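Long-range contacts in Tae4 (Agrobacterium tumefaciens, PDB 6IJF), which is a type VI secretion amidase effector that probably cleaves amide bonds in the peptide stems of rival bacteria's peptidoglycan, apparently with a papain-like fold: residues C[118-123]-C[157-162]; C[7-12]-C[133-138]; C[12-17]-C[49-54]. All blocks are in the same frame, centred on the assembly; numbering follows the deposited sequence.

Contact 1: residues C[118-123]-C[157-162]; sequences VVAFNN and WFWPLQ
The indole of W157 carries the amide oxygen of N122 on one face: OD1 of N122 sits 3.5 Å above the ring plane, displaced toward the rim, and its nearest ring atoms are CD2 and CE2 along the fused bond. The amide plane is turned 62° from the indole, and the same OD1 is hydrogen-bonded to T155, which helps hold it over the ring. W159 presents its benzo edge to the opposing strand. The backbone of V118 lies at that edge near the ring plane, CG1 of V118 reaches CE3 of W159 at 3.7 Å, and the methyl of A120 meets CZ3 of W159 at 3.9 Å. With chi1 at 178°, V118 has CG1 swung away from its own backbone N, and this branch is the one that touches the indole, while CG2 meets CD1 of L161 more loosely. On the other side of the sheet, P160 N lies over the centre of one face of the F158 ring, 3.9 Å above its plane, and the carbonyl oxygen of V118 approaches CD1 of F158 obliquely.

Between these two layers of side chains the backbones pair antiparallel, their axes 4.8 Å apart and 175° between directions. V118 with W159 and A120 with W157 are hydrogen-bonded pairs, two bonds each; the shortest joins W157 N to A120 O at 2.7 Å. Between them V119 and F158 form a non-hydrogen-bonded pair, where CA of V119 adds a CA-H...O contact to W157 O at 3.2 Å.

The indole nitrogen of W159 is satisfied by the carbonyl of G98. Helix 84-92 lies against A120, N122, W157 and W159 through M84, M91 and K92, whereas V119 and F158 pack on V136 of strand 131-137, which pairs with the far edge of strand 116-122.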
# COMPACT_ATOMS: atom_id res chain seq x y z
N VAL C 118 -13.52 -4.20 21.26
CA VAL C 118 -13.61 -2.77 20.86
C VAL C 118 -12.22 -2.19 21.02
O VAL C 118 -11.52 -2.61 21.96
CB VAL C 118 -14.63 -2.00 21.71
CG1 VAL C 118 -14.69 -0.54 21.31
CG2 VAL C 118 -16.00 -2.66 21.64
N VAL C 119 -11.81 -1.31 20.13
CA VAL C 119 -10.45 -0.71 20.17
C VAL C 119 -10.58 0.79 19.98
O VAL C 119 -11.36 1.21 19.11
CB VAL C 119 -9.50 -1.35 19.14
CG1 VAL C 119 -9.99 -1.16 17.71
CG2 VAL C 119 -8.08 -0.83 19.32
N ALA C 120 -9.80 1.56 20.72
CA ALA C 120 -9.68 3.02 20.59
C ALA C 120 -8.22 3.37 20.35
O ALA C 120 -7.37 2.98 21.17
CB ALA C 120 -10.21 3.67 21.84
N PHE C 121 -7.96 4.03 19.23
CA PHE C 121 -6.65 4.58 18.81
C PHE C 121 -6.69 6.05 19.20
O PHE C 121 -7.42 6.81 18.55
CB PHE C 121 -6.42 4.35 17.32
CG PHE C 121 -6.50 2.91 16.88
CD1 PHE C 121 -5.40 2.06 16.98
CD2 PHE C 121 -7.66 2.40 16.34
CE1 PHE C 121 -5.49 0.74 16.57
CE2 PHE C 121 -7.73 1.10 15.88
CZ PHE C 121 -6.66 0.26 16.02
N ASN C 122 -5.95 6.42 20.25
CA ASN C 122 -6.01 7.79 20.84
C ASN C 122 -4.88 8.66 20.28
O ASN C 122 -3.72 8.20 20.33
CB ASN C 122 -5.94 7.75 22.36
CG ASN C 122 -6.91 6.76 22.94
OD1 ASN C 122 -6.50 5.77 23.56
ND2 ASN C 122 -8.19 6.97 22.69
N ASN C 123 -5.20 9.85 19.80
CA ASN C 123 -4.24 10.89 19.35
C ASN C 123 -3.43 10.38 18.15
O ASN C 123 -2.27 9.93 18.29
CB ASN C 123 -3.39 11.35 20.54
CG ASN C 123 -4.27 11.72 21.71
OD1 ASN C 123 -5.18 12.54 21.58
ND2 ASN C 123 -4.06 11.06 22.84
N TRP C 157 -6.36 1.58 23.28
CA TRP C 157 -7.16 0.90 24.33
C TRP C 157 -7.88 -0.27 23.69
O TRP C 157 -8.54 -0.10 22.65
CB TRP C 157 -8.15 1.86 24.99
CG TRP C 157 -7.54 2.98 25.75
CD1 TRP C 157 -6.25 3.08 26.19
CD2 TRP C 157 -8.23 4.14 26.24
NE1 TRP C 157 -6.10 4.24 26.90
CE2 TRP C 157 -7.29 4.91 26.94
CE3 TRP C 157 -9.55 4.59 26.15
CZ2 TRP C 157 -7.63 6.12 27.56
CZ3 TRP C 157 -9.89 5.79 26.74
CH2 TRP C 157 -8.94 6.54 27.43
N PHE C 158 -7.79 -1.43 24.32
CA PHE C 158 -8.50 -2.65 23.89
C PHE C 158 -9.43 -3.13 25.00
O PHE C 158 -8.97 -3.38 26.13
CB PHE C 158 -7.48 -3.73 23.52
CG PHE C 158 -8.12 -4.99 23.05
CD1 PHE C 158 -9.06 -4.96 22.04
CD2 PHE C 158 -7.81 -6.21 23.64
CE1 PHE C 158 -9.69 -6.13 21.63
CE2 PHE C 158 -8.43 -7.38 23.22
CZ PHE C 158 -9.37 -7.33 22.21
N TRP C 159 -10.70 -3.31 24.66
CA TRP C 159 -11.72 -3.99 25.51
C TRP C 159 -12.03 -5.36 24.92
O TRP C 159 -12.77 -5.46 23.94
CB TRP C 159 -13.00 -3.17 25.57
CG TRP C 159 -12.91 -1.81 26.20
CD1 TRP C 159 -13.14 -1.52 27.51
CD2 TRP C 159 -12.74 -0.54 25.54
NE1 TRP C 159 -13.09 -0.17 27.71
CE2 TRP C 159 -12.90 0.46 26.52
CE3 TRP C 159 -12.50 -0.14 24.22
CZ2 TRP C 159 -12.74 1.81 26.24
CZ3 TRP C 159 -12.39 1.20 23.95
CH2 TRP C 159 -12.51 2.16 24.94
N PRO C 160 -11.49 -6.47 25.47
CA PRO C 160 -11.80 -7.81 24.95
C PRO C 160 -13.26 -8.21 25.24
O PRO C 160 -13.74 -7.86 26.28
CB PRO C 160 -10.82 -8.72 25.69
CG PRO C 160 -10.49 -7.98 26.95
CD PRO C 160 -10.57 -6.50 26.61
N LEU C 161 -13.93 -8.88 24.30
CA LEU C 161 -15.32 -9.39 24.42
C LEU C 161 -15.39 -10.88 24.04
O LEU C 161 -16.32 -11.59 24.48
CB LEU C 161 -16.22 -8.57 23.49
CG LEU C 161 -16.41 -7.12 23.89
CD1 LEU C 161 -17.32 -6.45 22.89
CD2 LEU C 161 -16.95 -6.97 25.32
N GLN C 162 -14.50 -11.31 23.16
CA GLN C 162 -14.35 -12.72 22.69
C GLN C 162 -12.84 -13.06 22.68
O GLN C 162 -12.01 -12.10 22.60
CB GLN C 162 -14.95 -12.88 21.28
CG GLN C 162 -15.42 -14.29 20.96
CD GLN C 162 -16.49 -14.26 19.89
OE1 GLN C 162 -16.21 -13.96 18.73
NE2 GLN C 162 -17.73 -14.53 20.28

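Contact 2: residues C[7-12]-C[133-138]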
# COMPACT_ATOMS: atom_id res chain seq x y z
N ASP C 7 -20.15 -11.47 18.44
CA ASP C 7 -20.64 -11.83 17.08
C ASP C 7 -21.88 -11.00 16.76
O ASP C 7 -22.05 -10.63 15.60
CB ASP C 7 -20.86 -13.33 16.94
CG ASP C 7 -19.55 -14.08 17.12
OD1 ASP C 7 -18.54 -13.68 16.49
OD2 ASP C 7 -19.54 -15.04 17.91
N THR C 8 -22.71 -10.71 17.77
CA THR C 8 -23.94 -9.90 17.59
C THR C 8 -23.52 -8.45 17.31
O THR C 8 -24.02 -7.86 16.34
CB THR C 8 -24.86 -10.00 18.81
OG1 THR C 8 -25.23 -11.37 18.95
CG2 THR C 8 -26.09 -9.13 18.69
N LEU C 9 -22.64 -7.90 18.14
CA LEU C 9 -22.14 -6.52 17.99
C LEU C 9 -21.56 -6.31 16.59
O LEU C 9 -21.94 -5.33 15.93
CB LEU C 9 -21.08 -6.31 19.07
CG LEU C 9 -20.65 -4.87 19.25
CD1 LEU C 9 -21.83 -3.99 19.68
CD2 LEU C 9 -19.51 -4.81 20.27
N TYR C 10 -20.71 -7.23 16.14
CA TYR C 10 -19.99 -7.16 14.83
C TYR C 10 -20.99 -7.23 13.68
O TYR C 10 -20.92 -6.43 12.72
CB TYR C 10 -18.94 -8.27 14.75
CG TYR C 10 -17.95 -8.08 13.63
CD1 TYR C 10 -18.19 -8.53 12.34
CD2 TYR C 10 -16.74 -7.45 13.88
CE1 TYR C 10 -17.25 -8.38 11.33
CE2 TYR C 10 -15.80 -7.27 12.88
CZ TYR C 10 -16.06 -7.73 11.60
OH TYR C 10 -15.11 -7.49 10.66
N SER C 11 -21.92 -8.19 13.75
CA SER C 11 -23.00 -8.36 12.74
C SER C 11 -23.80 -7.05 12.61
O SER C 11 -24.37 -6.83 11.53
CB SER C 11 -23.92 -9.51 13.09
OG SER C 11 -24.81 -9.13 14.15
N ASN C 12 -23.89 -6.23 13.66
CA ASN C 12 -24.69 -4.98 13.64
C ASN C 12 -23.86 -3.74 13.24
O ASN C 12 -24.44 -2.62 13.21
CB ASN C 12 -25.37 -4.77 14.99
CG ASN C 12 -26.56 -5.69 15.17
OD1 ASN C 12 -26.84 -6.17 16.28
ND2 ASN C 12 -27.31 -5.88 14.10
N ILE C 133 -12.29 4.94 16.94
CA ILE C 133 -12.85 3.79 17.70
C ILE C 133 -13.51 2.83 16.72
O ILE C 133 -14.06 3.29 15.68
CB ILE C 133 -13.80 4.31 18.79
CG1 ILE C 133 -14.13 3.20 19.77
CG2 ILE C 133 -15.04 4.99 18.19
CD1 ILE C 133 -14.78 3.69 21.04
N ASP C 134 -13.39 1.53 16.99
CA ASP C 134 -13.69 0.51 15.97
C ASP C 134 -13.85 -0.82 16.69
O ASP C 134 -13.63 -0.88 17.92
CB ASP C 134 -12.57 0.45 14.91
CG ASP C 134 -13.01 0.00 13.52
OD1 ASP C 134 -13.98 -0.76 13.42
OD2 ASP C 134 -12.43 0.49 12.55
N LEU C 135 -14.24 -1.84 15.94
CA LEU C 135 -14.25 -3.25 16.38
C LEU C 135 -13.07 -3.95 15.75
O LEU C 135 -12.73 -3.68 14.60
CB LEU C 135 -15.55 -3.96 15.95
CG LEU C 135 -16.85 -3.29 16.40
CD1 LEU C 135 -18.03 -4.16 16.07
CD2 LEU C 135 -16.84 -2.93 17.88
N VAL C 136 -12.45 -4.84 16.49
CA VAL C 136 -11.22 -5.51 16.01
C VAL C 136 -11.37 -7.01 16.22
O VAL C 136 -11.97 -7.42 17.22
CB VAL C 136 -9.97 -4.92 16.69
CG1 VAL C 136 -9.98 -5.09 18.21
CG2 VAL C 136 -8.69 -5.49 16.08
N ARG C 137 -10.87 -7.78 15.26
CA ARG C 137 -10.67 -9.24 15.36
C ARG C 137 -9.17 -9.53 15.35
O ARG C 137 -8.51 -9.18 14.36
CB ARG C 137 -11.36 -9.97 14.19
CG ARG C 137 -12.87 -9.86 14.19
CD ARG C 137 -13.40 -10.70 13.01
NE ARG C 137 -14.85 -10.82 13.08
CZ ARG C 137 -15.51 -11.61 13.92
NH1 ARG C 137 -14.87 -12.43 14.73
NH2 ARG C 137 -16.84 -11.60 13.93
N GLY C 138 -8.65 -10.09 16.43
CA GLY C 138 -7.28 -10.62 16.49
C GLY C 138 -7.19 -11.92 15.68
O GLY C 138 -8.15 -12.68 15.64
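Y10 and R137 meet as a cation-pi pair: CZ of R137 stands 4.2 Å from the centroid of the Y10 ring, 6° off the ring normal. The guanidinium is not laid flat on the tyrosine but inclined by 63°, so that an edge bearing NE and NH2 faces the ring, with NE of R137 3.6 Å from CZ of Y10. An extended chain from CG to NE in R137 carries the group across to the helix.

Next to this pair, NH2 of R137 also faces the carboxylate of D7 in a long salt bridge, 3.7 Å from OD1 of D7. The two flat groups are nearly coplanar, yet the separation implies a weak attraction, and OD2 of D7 lies close to the side chain of Q162. On the apolar side L135 points toward the helix. Its CD1 rests 3.8 Å from CA of Y10, against the helix backbone, and its CD2 meets CD2 of L9 at 4.0 Å.

In the second shell, H20 hydrogen-bonds the hydroxyl of Y10 and holds the far end of the ring. V118 and Y13 pack on L135, and N116 on R137.

Helix 7-11 thus lies across strand 133-137 at a signed crossing angle of -125°, with their axes 10.0 Å apart, a helix packed on a sheet by side chains. D134, on the same strand, hydrogen-bonds H132 through OD2; with C48 these residues match a Cys-His-Asp charge-relay geometry, consistent with the active site of a papain-like amidase.

Contact 3: residues C[12-17]-C[49-54]; sequences NYPSSD and AIRVSI
R51 runs from helix 49-54 past Y13 and P14 of the loop 12-17 to S16. Its CB lies 3.6 Å from CE1 of Y13, against a ring that also meets CG2 of V52. CG of R51 is anti to the carbonyl carbon (chi1 -65°) and the chain is extended from there to NE, which takes the guanidinium to the P14 carbonyl. On the way CD of R51 passes 3.3 Å from O of P14. The proline ring packs beside the helix and touches CG2 of I54. CB of S16 sits over one face of the guanidinium, 3.5 Å above the plane. NH1 of R51 ends the path with a fairly straight bond to P14 O, 3.0 Å long with an N-H...O angle of 163°. The oxygen lies in the guanidinium plane, but NH1 stands 73° out of the carbonyl plane and so does not use a lone pair.

Outside partners fix the other nitrogens of this buried arginine: T47 binds NE and the carbonyl of L24 binds NH2.

The loop bends through an ST turn, D17 N bonding to OG of S15; the same OG is hydrogen-bonded to the carbonyl of A146. The arrangement packs the loop against helix 48-58, whose first residue C48 belongs to the putative papain-like triad, with Y13, its hydroxyl bonded to S147, touching D134.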
# COMPACT_ATOMS: atom_id res chain seq x y z
N ASN C 12 -23.89 -6.23 13.66
CA ASN C 12 -24.69 -4.98 13.64
C ASN C 12 -23.86 -3.74 13.24
O ASN C 12 -24.44 -2.62 13.21
CB ASN C 12 -25.37 -4.77 14.99
CG ASN C 12 -26.56 -5.69 15.17
OD1 ASN C 12 -26.84 -6.17 16.28
ND2 ASN C 12 -27.31 -5.88 14.10
N TYR C 13 -22.57 -3.90 12.99
CA TYR C 13 -21.64 -2.75 12.78
C TYR C 13 -21.62 -2.37 11.30
O TYR C 13 -21.27 -3.19 10.44
CB TYR C 13 -20.24 -3.06 13.32
CG TYR C 13 -19.23 -1.97 13.02
CD1 TYR C 13 -19.11 -0.84 13.82
CD2 TYR C 13 -18.42 -2.04 11.89
CE1 TYR C 13 -18.21 0.16 13.53
CE2 TYR C 13 -17.48 -1.06 11.61
CZ TYR C 13 -17.39 0.06 12.43
OH TYR C 13 -16.51 1.05 12.08
N PRO C 14 -21.95 -1.10 10.94
CA PRO C 14 -21.76 -0.61 9.58
C PRO C 14 -20.34 -0.06 9.34
O PRO C 14 -19.91 0.91 9.98
CB PRO C 14 -22.85 0.48 9.50
CG PRO C 14 -22.84 1.08 10.87
CD PRO C 14 -22.49 -0.06 11.82
N SER C 15 -19.59 -0.68 8.44
CA SER C 15 -18.17 -0.35 8.18
C SER C 15 -18.05 0.80 7.18
O SER C 15 -18.87 0.88 6.24
CB SER C 15 -17.44 -1.60 7.73
OG SER C 15 -16.15 -1.29 7.20
N SER C 16 -17.02 1.65 7.31
CA SER C 16 -16.69 2.69 6.30
C SER C 16 -15.72 2.14 5.22
O SER C 16 -15.31 2.92 4.33
CB SER C 16 -16.11 3.93 6.96
OG SER C 16 -15.01 3.59 7.76
N ASP C 17 -15.36 0.86 5.30
CA ASP C 17 -14.36 0.21 4.40
C ASP C 17 -15.12 -0.51 3.29
O ASP C 17 -15.79 -1.50 3.53
CB ASP C 17 -13.45 -0.72 5.19
CG ASP C 17 -12.42 -1.47 4.33
OD1 ASP C 17 -12.41 -1.32 3.12
OD2 ASP C 17 -11.63 -2.19 4.90
N ALA C 49 -17.48 7.01 15.62
CA ALA C 49 -18.24 6.87 16.89
C ALA C 49 -19.75 6.66 16.62
O ALA C 49 -20.39 5.90 17.39
CB ALA C 49 -18.01 8.08 17.79
N ILE C 50 -20.29 7.24 15.55
CA ILE C 50 -21.67 6.93 15.03
C ILE C 50 -21.78 5.44 14.71
O ILE C 50 -22.74 4.77 15.14
CB ILE C 50 -21.98 7.79 13.79
CG1 ILE C 50 -21.93 9.28 14.11
CG2 ILE C 50 -23.31 7.39 13.18
CD1 ILE C 50 -21.85 10.16 12.88
N ARG C 51 -20.79 4.90 14.00
CA ARG C 51 -20.84 3.49 13.53
C ARG C 51 -20.78 2.57 14.75
O ARG C 51 -21.58 1.60 14.83
CB ARG C 51 -19.73 3.24 12.50
CG ARG C 51 -19.91 4.05 11.24
CD ARG C 51 -18.74 3.95 10.27
NE ARG C 51 -18.97 4.74 9.07
CZ ARG C 51 -19.63 4.30 8.00
NH1 ARG C 51 -20.16 3.09 8.00
NH2 ARG C 51 -19.73 5.07 6.93
N VAL C 52 -19.91 2.85 15.73
CA VAL C 52 -19.83 2.00 16.95
C VAL C 52 -21.11 2.16 17.80
O VAL C 52 -21.63 1.11 18.28
CB VAL C 52 -18.54 2.24 17.75
CG1 VAL C 52 -18.60 1.51 19.10
CG2 VAL C 52 -17.31 1.80 16.96
N SER C 53 -21.63 3.37 17.95
CA SER C 53 -22.93 3.63 18.66
C SER C 53 -24.04 2.75 18.06
O SER C 53 -24.71 2.02 18.81
CB SER C 53 -23.34 5.08 18.59
OG SER C 53 -22.41 5.92 19.21
N ILE C 54 -24.16 2.72 16.73
CA ILE C 54 -25.24 1.96 16.02
C ILE C 54 -25.09 0.46 16.30
O ILE C 54 -26.12 -0.19 16.58
CB ILE C 54 -25.22 2.30 14.53
CG1 ILE C 54 -25.75 3.71 14.33
CG2 ILE C 54 -26.00 1.27 13.73
CD1 ILE C 54 -25.43 4.32 13.00

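Contact 2 lies between the other two, touching both. Contacts 1 and 2 have centres 11 Å apart and meet on the five-stranded sheet, where strands 116-122 and 131-137 are neighbours; V119 N probably bonds to D134 O. Contacts 2 and 3 are 9 Å apart and share N12, with Y13 and V52 touching residues 133-135. Contacts 1 and 3 do not touch, their centres 14 Å apart. Along the chain contact 3 nests within the loop closed by contact 2 and closes before contact 1 opens, while contacts 1 and 2 alternate. The N-terminal helix and loop are thereby tied to both the sheet and helix 48-58, around the probable C48, H132 and D134 triad.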